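Local coordinates for split-Soret cytochrome c (Desulfovibrio desulfuricans, PDB 1H21), which carries two c-type hemes and an iron-sulfur cluster, probably [2Fe-2S], in each subunit of a homodimer and may take part in sulfate reduction, at residues 141-146 against 226-231; 112-117 against 201-206; 84-89 against 145-150. All blocks are in the same frame, centred on the assembly; numbering follows the deposited sequence.

Interaction 1: 141-146 against 226-231; sequences ASDSVL and IMDCTP. With HEC (heme c), chain F.
Asp143 and Asp228 both turn CG away from their own backbone N, each with chi1 -173°, and this brings the two carboxylates together. Asp143 OD1 lies 2.9 Å from Asp228 OD2, with the carboxylate planes 45° apart. Both oxygens are acceptors, so one of the two acids is perhaps protonated. Thr230 OG1 gives a weak hydrogen bond to Asp228 OD2, while Ser205 OG bonds to OD1 of the same carboxylate. The other oxygen of Asp143, OD2, rests against the Pro231 ring, 3.3 Å from CG. A water joins the two backbones. It donates to Asp143 O at 2.9 Å and to Asp228 O at 3.0 Å.

Segment 226-231 contains the start of a c-type heme-binding CXXCH motif, formed by Cys229, Cys232 and His233. Cys229 SG is bonded covalently to CAB of the heme at 1.8 Å. Segment 141-146 packs alongside this motif. Its Ser144 makes an ST turn, in which OG accepts from Leu146 N at 3.0 Å. Leu146 then reaches the Met227 thioether at about a right angle, with its CG 3.8 Å from SD. Leu146 CD1 also meets heme CBC at 3.8 Å.

Interaction 2: 112-117 against 201-206; sequences LFRWYE and PMQASV
Arg114 and Glu117 reach from one side of helix 102-118 to the segment that leads into helix 204-213. Gln203 is the N-cap residue of that second helix, so the contact joins the flank of one helix to the start of another.

Arg114 is fully extended from CG to NE. This straight chain carries the guanidinium past Pro201 to Met202. On the way, Arg114 CD passes 3.2 Å from Pro201 O. The backbone of Met202 lies over one guanidinium face, with its CA 3.6 Å above the plane and over the centre. The methyl group of Met202 curls back, and its CE comes 3.8 Å from Arg114 NH2. The polar end of Arg114 is held just before the segment, where NH1 bonds to Phe200 O.

Gln203 behaves differently. Its chain bends at chi2 (100°), which swings the amide toward the helix. The Gln203 and Glu117 side chains cross at about a right angle, and their amide and carboxylate planes are 52° apart. Gln203 NE2 also bonds to Ile226 O, and Glu117 OE2 receives Asp228 N, so both groups are tied to the heme-binding loop as well. Across the contact, Gln203 NE2 donates to Glu117 OE1 at 3.0 Å, meeting it on the syn side and 31° out of the carboxylate plane.

Interaction 3: 84-89 against 145-150; sequences TICGAL and VLCHIS. Unlike the reference sequence in segment 84-89: Cys86 (reference Tyr). With HEC (heme c), chain H.
Cys86 and Cys147 meet where two helix starts come together, at the cysteine-rich site inferred to bind the [2Fe-2S] cluster. Cys86 is the N-cap residue of helix 87-99, and Cys147 is the first residue of helix 147-158. A single beta bridge pairs Ile85 with Leu146. Its two backbone bonds are Cys147 N to Thr84 O at 2.6 Å and Cys86 N to Val145 O at 3.0 Å.

The side chain of Cys147 can be followed outward. Its CB sits 3.2 Å from Thr84 O and 3.7 Å from Cys86 SG. Its tip, SG, lies 3.2 Å from Cys86 SG. That is too long for a disulfide, though close for two sulfurs; both cysteines are inferred cluster ligands. Cys44 and Cys171, the other inferred cluster ligands, are close to Cys147.

Apolar groups flank the bridge. Leu89 CD1 packs obliquely on the Val145 methyl CG2 at 3.6 Å. Leu146 CD2 lies against the Thr84-Ile85 peptide.

His148, which follows Cys147 in the helix, serves a heme. It has CG anti to its backbone N (chi1 170°), which sends the imidazole away from segment 84-89. Its ND1 bonds to Lys224 O of the second subunit, which fixes the rotation of the ring. His233 of the second subunit is the other axial ligand. Ile149 CD1 touches the heme methyl CMD at 3.5 Å. His148 NE2 binds the heme iron, FE, at 2.0 Å.

Interactions 1 and 3 share Val145 and Leu146, so segment 141-150 runs from the heme-binding loop to the inferred cluster site. Their centres are about 10 Å apart. Interaction 2 lies about 8 Å from interaction 1 and about 14 Å from interaction 3, centre to centre. Helix 102-118 touches both neighbours. Asp143 N is 2.8 Å from Glu117 O, a probable hydrogen bond to interaction 1. Tyr116 OH is 2.8 Å from Ser150 OG, a probable bond to interaction 3. The covalent bond of Cys229 and the axial bond of His148 go to different hemes, though Leu146, common to both contacts, touches the heme held by Cys229. All three contacts also touch the second subunit.

Interaction 1: 141-146 against 226-231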
loop_
_atom_site.group_PDB
_atom_site.type_symbol
_atom_site.label_atom_id
_atom_site.label_comp_id
_atom_site.label_asym_id
_atom_site.label_seq_id
_atom_site.Cartn_x
_atom_site.Cartn_y
_atom_site.Cartn_z
ATOM N N ALA A 141 12.492 -8.349 -14.452
ATOM C CA ALA A 141 11.248 -8.776 -13.842
ATOM C C ALA A 141 11.538 -8.757 -12.350
ATOM O O ALA A 141 12.534 -9.322 -11.899
ATOM C CB ALA A 141 10.900 -10.174 -14.297
ATOM N N SER A 142 10.686 -8.095 -11.583
ATOM C CA SER A 142 10.886 -7.984 -10.150
ATOM C C SER A 142 10.471 -9.220 -9.361
ATOM O O SER A 142 11.133 -9.592 -8.400
ATOM C CB SER A 142 10.115 -6.771 -9.634
ATOM O OG SER A 142 8.758 -6.858 -10.029
ATOM N N ASP A 143 9.393 -9.862 -9.803
ATOM C CA ASP A 143 8.809 -11.022 -9.126
ATOM C C ASP A 143 8.267 -10.546 -7.769
ATOM O O ASP A 143 8.070 -11.320 -6.835
ATOM C CB ASP A 143 9.826 -12.159 -8.963
ATOM C CG ASP A 143 9.193 -13.464 -8.413
ATOM O OD1 ASP A 143 7.978 -13.713 -8.606
ATOM O OD2 ASP A 143 9.937 -14.260 -7.797
ATOM N N SER A 144 8.026 -9.239 -7.681
ATOM C CA SER A 144 7.514 -8.625 -6.469
ATOM C C SER A 144 6.802 -7.328 -6.770
ATOM O O SER A 144 7.253 -6.503 -7.554
ATOM C CB SER A 144 8.628 -8.362 -5.436
ATOM O OG SER A 144 8.144 -7.707 -4.253
ATOM N N VAL A 145 5.683 -7.173 -6.089
ATOM C CA VAL A 145 4.813 -6.029 -6.168
ATOM C C VAL A 145 5.305 -4.985 -5.146
ATOM O O VAL A 145 4.909 -3.811 -5.180
ATOM C CB VAL A 145 3.397 -6.566 -5.889
ATOM C CG1 VAL A 145 2.593 -5.630 -5.075
ATOM C CG2 VAL A 145 2.712 -6.904 -7.203
ATOM N N LEU A 146 6.258 -5.407 -4.315
ATOM C CA LEU A 146 6.834 -4.569 -3.276
ATOM C C LEU A 146 7.986 -3.742 -3.805
ATOM O O LEU A 146 8.902 -4.286 -4.404
ATOM C CB LEU A 146 7.311 -5.446 -2.119
ATOM C CG LEU A 146 6.217 -6.211 -1.368
ATOM C CD1 LEU A 146 6.821 -6.981 -0.210
ATOM C CD2 LEU A 146 5.132 -5.227 -0.888
ATOM N N ILE A 226 -1.185 -13.168 -1.460
ATOM C CA ILE A 226 -0.929 -13.972 -2.635
ATOM C C ILE A 226 0.210 -13.451 -3.492
ATOM O O ILE A 226 0.184 -13.544 -4.717
ATOM C CB ILE A 226 -2.201 -14.222 -3.446
ATOM C CG1 ILE A 226 -2.922 -12.906 -3.720
ATOM C CG2 ILE A 226 -3.098 -15.223 -2.698
ATOM C CD1 ILE A 226 -4.271 -13.093 -4.404
ATOM N N MET A 227 1.200 -12.867 -2.826
ATOM C CA MET A 227 2.387 -12.395 -3.508
ATOM C C MET A 227 3.148 -13.688 -3.818
ATOM O O MET A 227 2.978 -14.692 -3.108
ATOM C CB MET A 227 3.249 -11.564 -2.566
ATOM C CG MET A 227 2.825 -10.145 -2.409
ATOM S SD MET A 227 3.966 -9.328 -1.351
ATOM C CE MET A 227 3.378 -10.045 0.272
ATOM N N ASP A 228 3.957 -13.688 -4.872
ATOM C CA ASP A 228 4.716 -14.885 -5.178
ATOM C C ASP A 228 5.643 -15.165 -4.003
ATOM O O ASP A 228 6.352 -14.267 -3.522
ATOM C CB ASP A 228 5.513 -14.730 -6.456
ATOM C CG ASP A 228 6.165 -16.014 -6.849
ATOM O OD1 ASP A 228 5.455 -17.030 -6.910
ATOM O OD2 ASP A 228 7.389 -16.046 -7.025
ATOM N N CYS A 229 5.620 -16.402 -3.521
ATOM C CA CYS A 229 6.412 -16.788 -2.361
ATOM C C CYS A 229 7.911 -16.958 -2.578
ATOM O O CYS A 229 8.686 -16.859 -1.629
ATOM C CB CYS A 229 5.850 -18.070 -1.793
ATOM S SG CYS A 229 4.075 -18.154 -1.948
ATOM N N THR A 230 8.324 -17.128 -3.828
ATOM C CA THR A 230 9.709 -17.379 -4.180
ATOM C C THR A 230 10.825 -16.475 -3.618
ATOM O O THR A 230 11.802 -16.963 -3.023
ATOM C CB THR A 230 9.845 -17.459 -5.738
ATOM O OG1 THR A 230 8.969 -18.481 -6.243
ATOM C CG2 THR A 230 11.297 -17.772 -6.159
ATOM N N PRO A 231 10.680 -15.150 -3.751
ATOM C CA PRO A 231 11.735 -14.250 -3.253
ATOM C C PRO A 231 12.163 -14.387 -1.801
ATOM O O PRO A 231 13.359 -14.360 -1.475
ATOM C CB PRO A 231 11.151 -12.862 -3.515
ATOM C CG PRO A 231 10.231 -13.095 -4.697
ATOM C CD PRO A 231 9.560 -14.389 -4.335
HETATM FE FE HEC F . 5.638 -15.613 3.926
HETATM C CHA HEC F . 5.781 -15.753 7.327
HETATM C CHB HEC F . 4.027 -18.541 3.808
HETATM C CHC HEC F . 4.986 -15.037 0.760
HETATM C CHD HEC F . 8.041 -13.176 3.927
HETATM N NA HEC F . 4.954 -16.826 5.270
HETATM C C1A HEC F . 5.008 -16.708 6.650
HETATM C C2A HEC F . 4.283 -17.808 7.303
HETATM C C3A HEC F . 3.838 -18.581 6.300
HETATM C C4A HEC F . 4.280 -17.995 5.064
HETATM C CMA HEC F . 3.063 -19.884 6.475
HETATM C CAA HEC F . 4.122 -18.166 8.802
HETATM C CBA HEC F . 5.237 -18.962 9.510
HETATM C CGA HEC F . 6.400 -18.108 9.972
HETATM O O1A HEC F . 7.553 -18.482 9.670
HETATM O O2A HEC F . 6.160 -17.078 10.636
HETATM N NB HEC F . 4.707 -16.596 2.576
HETATM C C1B HEC F . 4.219 -17.865 2.640
HETATM C C2B HEC F . 3.613 -18.270 1.436
HETATM C C3B HEC F . 3.684 -17.204 0.563
HETATM C C4B HEC F . 4.414 -16.172 1.319
HETATM C CMB HEC F . 2.961 -19.629 1.288
HETATM C CAB HEC F . 3.214 -17.082 -0.765
HETATM C CBB HEC F . 1.853 -16.795 -1.125
HETATM N NC HEC F . 6.300 -14.349 2.615
HETATM C C1C HEC F . 5.912 -14.228 1.320
HETATM C C2C HEC F . 6.668 -13.203 0.659
HETATM C C3C HEC F . 7.551 -12.688 1.579
HETATM C C4C HEC F . 7.317 -13.402 2.767
HETATM C CMC HEC F . 6.518 -12.757 -0.807
HETATM C CAC HEC F . 8.490 -11.677 1.446
HETATM C CBC HEC F . 8.106 -10.293 1.187
HETATM N ND HEC F . 6.702 -14.679 5.311
HETATM C C1D HEC F . 7.766 -13.789 5.134
HETATM C C2D HEC F . 8.429 -13.479 6.421
HETATM C C3D HEC F . 7.698 -14.100 7.393
HETATM C C4D HEC F . 6.624 -14.847 6.705
HETATM C CMD HEC F . 9.687 -12.680 6.639
HETATM C CAD HEC F . 7.898 -14.008 8.912
HETATM C CBD HEC F . 8.656 -15.183 9.529
HETATM C CGD HEC F . 8.777 -15.055 11.026
HETATM O O1D HEC F . 7.838 -15.482 11.707
HETATM O O2D HEC F . 9.768 -14.484 11.532
HETATM O O HOH W 1 6.591 -11.427 -4.400
#

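Interaction 2: 112-117 against 201-206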
loop_
_atom_site.group_PDB
_atom_site.type_symbol
_atom_site.label_atom_id
_atom_site.label_comp_id
_atom_site.label_asym_id
_atom_site.label_seq_id
_atom_site.Cartn_x
_atom_site.Cartn_y
_atom_site.Cartn_z
ATOM N N LEU A 112 -3.337 -7.147 -12.917
ATOM C CA LEU A 112 -2.408 -6.034 -12.829
ATOM C C LEU A 112 -1.154 -6.425 -12.034
ATOM O O LEU A 112 -0.037 -6.241 -12.519
ATOM C CB LEU A 112 -3.108 -4.840 -12.186
ATOM C CG LEU A 112 -2.275 -3.585 -12.019
ATOM C CD1 LEU A 112 -1.735 -3.143 -13.382
ATOM C CD2 LEU A 112 -3.148 -2.516 -11.359
ATOM N N PHE A 113 -1.346 -7.023 -10.856
ATOM C CA PHE A 113 -0.242 -7.444 -9.989
ATOM C C PHE A 113 0.602 -8.629 -10.513
ATOM O O PHE A 113 1.829 -8.567 -10.461
ATOM C CB PHE A 113 -0.746 -7.716 -8.565
ATOM C CG PHE A 113 -1.081 -6.468 -7.777
ATOM C CD1 PHE A 113 -1.252 -5.236 -8.413
ATOM C CD2 PHE A 113 -1.239 -6.528 -6.402
ATOM C CE1 PHE A 113 -1.573 -4.088 -7.694
ATOM C CE2 PHE A 113 -1.561 -5.384 -5.671
ATOM C CZ PHE A 113 -1.729 -4.163 -6.324
ATOM N N ARG A 114 -0.034 -9.699 -11.003
ATOM C CA ARG A 114 0.694 -10.861 -11.549
ATOM C C ARG A 114 1.487 -10.441 -12.790
ATOM O O ARG A 114 2.615 -10.890 -13.015
ATOM C CB ARG A 114 -0.276 -11.979 -11.908
ATOM C CG ARG A 114 -0.888 -12.640 -10.704
ATOM C CD ARG A 114 -1.968 -13.631 -11.050
ATOM N NE ARG A 114 -2.661 -14.075 -9.840
ATOM C CZ ARG A 114 -3.837 -14.704 -9.806
ATOM N NH1 ARG A 114 -4.500 -14.989 -10.926
ATOM N NH2 ARG A 114 -4.339 -15.073 -8.635
ATOM N N TRP A 115 0.911 -9.528 -13.565
ATOM C CA TRP A 115 1.554 -9.034 -14.762
ATOM C C TRP A 115 2.842 -8.344 -14.360
ATOM O O TRP A 115 3.905 -8.611 -14.936
ATOM C CB TRP A 115 0.615 -8.061 -15.486
ATOM C CG TRP A 115 1.298 -7.162 -16.488
ATOM C CD1 TRP A 115 1.661 -7.475 -17.770
ATOM C CD2 TRP A 115 1.726 -5.808 -16.268
ATOM N NE1 TRP A 115 2.294 -6.397 -18.358
ATOM C CE2 TRP A 115 2.347 -5.364 -17.455
ATOM C CE3 TRP A 115 1.648 -4.934 -15.177
ATOM C CZ2 TRP A 115 2.887 -4.088 -17.584
ATOM C CZ3 TRP A 115 2.185 -3.667 -15.305
ATOM C CH2 TRP A 115 2.798 -3.254 -16.502
ATOM N N TYR A 116 2.736 -7.474 -13.352
ATOM C CA TYR A 116 3.881 -6.721 -12.849
ATOM C C TYR A 116 5.024 -7.619 -12.381
ATOM O O TYR A 116 6.184 -7.373 -12.726
ATOM C CB TYR A 116 3.478 -5.763 -11.721
ATOM C CG TYR A 116 4.613 -4.878 -11.272
ATOM C CD1 TYR A 116 4.871 -3.667 -11.905
ATOM C CD2 TYR A 116 5.453 -5.266 -10.232
ATOM C CE1 TYR A 116 5.941 -2.868 -11.519
ATOM C CE2 TYR A 116 6.518 -4.478 -9.834
ATOM C CZ TYR A 116 6.760 -3.281 -10.482
ATOM O OH TYR A 116 7.834 -2.496 -10.110
ATOM N N GLU A 117 4.703 -8.660 -11.619
ATOM C CA GLU A 117 5.736 -9.570 -11.128
ATOM C C GLU A 117 6.578 -10.237 -12.236
ATOM O O GLU A 117 7.796 -10.383 -12.090
ATOM C CB GLU A 117 5.118 -10.679 -10.282
ATOM C CG GLU A 117 4.400 -10.267 -8.997
ATOM C CD GLU A 117 3.883 -11.489 -8.233
ATOM O OE1 GLU A 117 3.616 -12.538 -8.871
ATOM O OE2 GLU A 117 3.768 -11.426 -6.991
ATOM N N PRO A 201 -2.820 -16.468 -14.907
ATOM C CA PRO A 201 -3.170 -17.528 -13.957
ATOM C C PRO A 201 -2.486 -17.341 -12.596
ATOM O O PRO A 201 -1.571 -16.511 -12.447
ATOM C CB PRO A 201 -2.677 -18.786 -14.675
ATOM C CG PRO A 201 -1.494 -18.276 -15.482
ATOM C CD PRO A 201 -2.008 -16.988 -16.027
ATOM N N MET A 202 -2.943 -18.083 -11.593
ATOM C CA MET A 202 -2.323 -17.977 -10.282
ATOM C C MET A 202 -0.848 -18.404 -10.381
ATOM O O MET A 202 -0.487 -19.235 -11.238
ATOM C CB MET A 202 -3.068 -18.849 -9.261
ATOM C CG MET A 202 -2.426 -18.884 -7.885
ATOM S SD MET A 202 -3.479 -19.528 -6.612
ATOM C CE MET A 202 -4.485 -18.053 -6.295
ATOM N N GLN A 203 -0.010 -17.821 -9.516
ATOM C CA GLN A 203 1.409 -18.140 -9.486
ATOM C C GLN A 203 1.611 -19.583 -9.027
ATOM O O GLN A 203 0.849 -20.104 -8.211
ATOM C CB GLN A 203 2.182 -17.188 -8.557
ATOM C CG GLN A 203 2.048 -15.719 -8.871
ATOM C CD GLN A 203 1.055 -15.047 -7.956
ATOM O OE1 GLN A 203 -0.028 -15.549 -7.728
ATOM N NE2 GLN A 203 1.407 -13.905 -7.438
ATOM N N ALA A 204 2.667 -20.204 -9.532
ATOM C CA ALA A 204 2.991 -21.585 -9.206
ATOM C C ALA A 204 3.158 -21.816 -7.723
ATOM O O ALA A 204 2.493 -22.670 -7.139
ATOM C CB ALA A 204 4.256 -22.001 -9.932
ATOM N N SER A 205 4.062 -21.054 -7.117
ATOM C CA SER A 205 4.331 -21.186 -5.688
ATOM C C SER A 205 3.077 -20.927 -4.852
ATOM O O SER A 205 2.765 -21.705 -3.943
ATOM C CB SER A 205 5.465 -20.250 -5.274
ATOM O OG SER A 205 5.071 -18.910 -5.440
ATOM N N VAL A 206 2.330 -19.876 -5.199
ATOM C CA VAL A 206 1.108 -19.535 -4.476
ATOM C C VAL A 206 0.137 -20.708 -4.454
ATOM O O VAL A 206 -0.406 -21.058 -3.400
ATOM C CB VAL A 206 0.423 -18.309 -5.078
ATOM C CG1 VAL A 206 -0.792 -17.941 -4.253
ATOM C CG2 VAL A 206 1.392 -17.148 -5.139
#

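Interaction 3: 84-89 against 145-150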
loop_
_atom_site.group_PDB
_atom_site.type_symbol
_atom_site.label_atom_id
_atom_site.label_comp_id
_atom_site.label_asym_id
_atom_site.label_seq_id
_atom_site.Cartn_x
_atom_site.Cartn_y
_atom_site.Cartn_z
ATOM N N THR A 84 7.092 -0.364 0.606
ATOM C CA THR A 84 6.077 -1.419 0.601
ATOM C C THR A 84 5.479 -1.539 -0.816
ATOM O O THR A 84 6.221 -1.625 -1.793
ATOM C CB THR A 84 4.976 -1.198 1.712
ATOM O OG1 THR A 84 4.188 -0.024 1.433
ATOM C CG2 THR A 84 5.635 -1.054 3.108
ATOM N N ILE A 85 4.157 -1.529 -0.938
ATOM C CA ILE A 85 3.505 -1.636 -2.231
ATOM C C ILE A 85 4.028 -0.563 -3.192
ATOM O O ILE A 85 4.205 0.594 -2.790
ATOM C CB ILE A 85 1.966 -1.483 -2.060
ATOM C CG1 ILE A 85 1.250 -1.573 -3.413
ATOM C CG2 ILE A 85 1.650 -0.165 -1.410
ATOM C CD1 ILE A 85 1.442 -2.878 -4.149
ATOM N N CYS A 86 4.333 -0.942 -4.434
ATOM C CA CYS A 86 4.780 0.055 -5.400
ATOM C C CYS A 86 3.653 1.050 -5.670
ATOM O O CYS A 86 2.538 0.665 -6.015
ATOM C CB CYS A 86 5.299 -0.601 -6.674
ATOM S SG CYS A 86 7.121 -0.432 -6.762
ATOM N N GLY A 87 3.928 2.318 -5.393
ATOM C CA GLY A 87 2.939 3.371 -5.548
ATOM C C GLY A 87 2.139 3.392 -6.838
ATOM O O GLY A 87 0.939 3.690 -6.842
ATOM N N ALA A 88 2.812 3.123 -7.951
ATOM C CA ALA A 88 2.135 3.115 -9.236
ATOM C C ALA A 88 1.048 2.061 -9.221
ATOM O O ALA A 88 -0.060 2.294 -9.705
ATOM C CB ALA A 88 3.120 2.836 -10.349
ATOM N N LEU A 89 1.348 0.917 -8.616
ATOM C CA LEU A 89 0.399 -0.186 -8.539
ATOM C C LEU A 89 -0.815 0.170 -7.691
ATOM O O LEU A 89 -1.959 -0.115 -8.071
ATOM C CB LEU A 89 1.072 -1.453 -8.013
ATOM C CG LEU A 89 2.103 -2.179 -8.880
ATOM C CD1 LEU A 89 2.424 -3.475 -8.179
ATOM C CD2 LEU A 89 1.565 -2.505 -10.238
ATOM N N VAL A 145 5.683 -7.173 -6.089
ATOM C CA VAL A 145 4.813 -6.029 -6.168
ATOM C C VAL A 145 5.305 -4.985 -5.146
ATOM O O VAL A 145 4.909 -3.811 -5.180
ATOM C CB VAL A 145 3.397 -6.566 -5.889
ATOM C CG1 VAL A 145 2.593 -5.630 -5.075
ATOM C CG2 VAL A 145 2.712 -6.904 -7.203
ATOM N N LEU A 146 6.258 -5.407 -4.315
ATOM C CA LEU A 146 6.834 -4.569 -3.276
ATOM C C LEU A 146 7.986 -3.742 -3.805
ATOM O O LEU A 146 8.902 -4.286 -4.404
ATOM C CB LEU A 146 7.311 -5.446 -2.119
ATOM C CG LEU A 146 6.217 -6.211 -1.368
ATOM C CD1 LEU A 146 6.821 -6.981 -0.210
ATOM C CD2 LEU A 146 5.132 -5.227 -0.888
ATOM N N CYS A 147 7.921 -2.432 -3.579
ATOM C CA CYS A 147 8.933 -1.454 -3.989
ATOM C C CYS A 147 10.364 -1.775 -3.535
ATOM O O CYS A 147 11.321 -1.595 -4.290
ATOM C CB CYS A 147 8.545 -0.100 -3.409
ATOM S SG CYS A 147 8.671 1.277 -4.497
ATOM N N HIS A 148 10.522 -2.210 -2.286
ATOM C CA HIS A 148 11.849 -2.539 -1.779
ATOM C C HIS A 148 12.507 -3.595 -2.626
ATOM O O HIS A 148 13.665 -3.442 -3.007
ATOM C CB HIS A 148 11.847 -3.057 -0.338
ATOM C CG HIS A 148 13.180 -3.613 0.079
ATOM N ND1 HIS A 148 14.309 -2.849 0.262
ATOM C CD2 HIS A 148 13.588 -4.898 0.227
ATOM C CE1 HIS A 148 15.338 -3.671 0.492
ATOM N NE2 HIS A 148 14.958 -4.931 0.484
ATOM N N ILE A 149 11.783 -4.685 -2.864
ATOM C CA ILE A 149 12.282 -5.795 -3.666
ATOM C C ILE A 149 12.501 -5.453 -5.139
ATOM O O ILE A 149 13.495 -5.835 -5.733
ATOM C CB ILE A 149 11.348 -6.997 -3.557
ATOM C CG1 ILE A 149 11.279 -7.434 -2.098
ATOM C CG2 ILE A 149 11.878 -8.156 -4.389
ATOM C CD1 ILE A 149 10.520 -8.681 -1.885
ATOM N N SER A 150 11.542 -4.760 -5.723
ATOM C CA SER A 150 11.602 -4.344 -7.115
ATOM C C SER A 150 12.820 -3.430 -7.352
ATOM O O SER A 150 13.702 -3.742 -8.167
ATOM C CB SER A 150 10.288 -3.615 -7.467
ATOM O OG SER A 150 10.282 -3.068 -8.771
HETATM FE FE HEC H . 15.857 -6.379 1.496
HETATM C CHA HEC H . 16.812 -7.247 -1.593
HETATM C CHB HEC H . 18.785 -4.595 1.927
HETATM C CHC HEC H . 14.591 -4.997 4.334
HETATM C CHD HEC H . 13.401 -8.679 1.492
HETATM N NA HEC H . 17.465 -6.083 0.390
HETATM C C1A HEC H . 17.617 -6.382 -0.940
HETATM C C2A HEC H . 18.802 -5.781 -1.525
HETATM C C3A HEC H . 19.458 -5.143 -0.466
HETATM C C4A HEC H . 18.609 -5.340 0.722
HETATM C CMA HEC H . 20.741 -4.311 -0.504
HETATM C CAA HEC H . 19.272 -5.882 -2.988
HETATM C CBA HEC H . 20.225 -7.046 -3.263
HETATM C CGA HEC H . 19.545 -8.369 -3.585
HETATM O O1A HEC H . 19.883 -9.401 -2.968
HETATM O O2A HEC H . 18.698 -8.387 -4.494
HETATM N NB HEC H . 16.576 -5.106 2.887
HETATM C C1B HEC H . 17.824 -4.487 2.937
HETATM C C2B HEC H . 17.918 -3.534 4.063
HETATM C C3B HEC H . 16.665 -3.560 4.656
HETATM C C4B HEC H . 15.876 -4.571 3.950
HETATM C CMB HEC H . 19.153 -2.719 4.522
HETATM C CAB HEC H . 16.242 -2.779 5.745
HETATM C CBB HEC H . 16.269 -1.320 5.671
HETATM N NC HEC H . 14.238 -6.728 2.585
HETATM C C1C HEC H . 13.834 -6.013 3.706
HETATM C C2C HEC H . 12.558 -6.525 4.180
HETATM C C3C HEC H . 12.165 -7.592 3.362
HETATM C C4C HEC H . 13.265 -7.701 2.421
HETATM C CMC HEC H . 11.849 -6.011 5.454
HETATM C CAC HEC H . 11.069 -8.475 3.557
HETATM C CBC HEC H . 9.628 -8.114 3.503
HETATM N ND HEC H . 15.349 -7.739 0.262
HETATM C C1D HEC H . 14.385 -8.700 0.463
HETATM C C2D HEC H . 14.264 -9.525 -0.715
HETATM C C3D HEC H . 15.123 -9.086 -1.646
HETATM C C4D HEC H . 15.793 -7.951 -1.021
HETATM C CMD HEC H . 13.291 -10.660 -0.886
HETATM C CAD HEC H . 15.326 -9.693 -3.046
HETATM C CBD HEC H . 16.439 -10.729 -3.061
HETATM C CGD HEC H . 16.677 -11.310 -4.449
HETATM O O1D HEC H . 17.294 -10.622 -5.304
HETATM O O2D HEC H . 16.229 -12.461 -4.682
#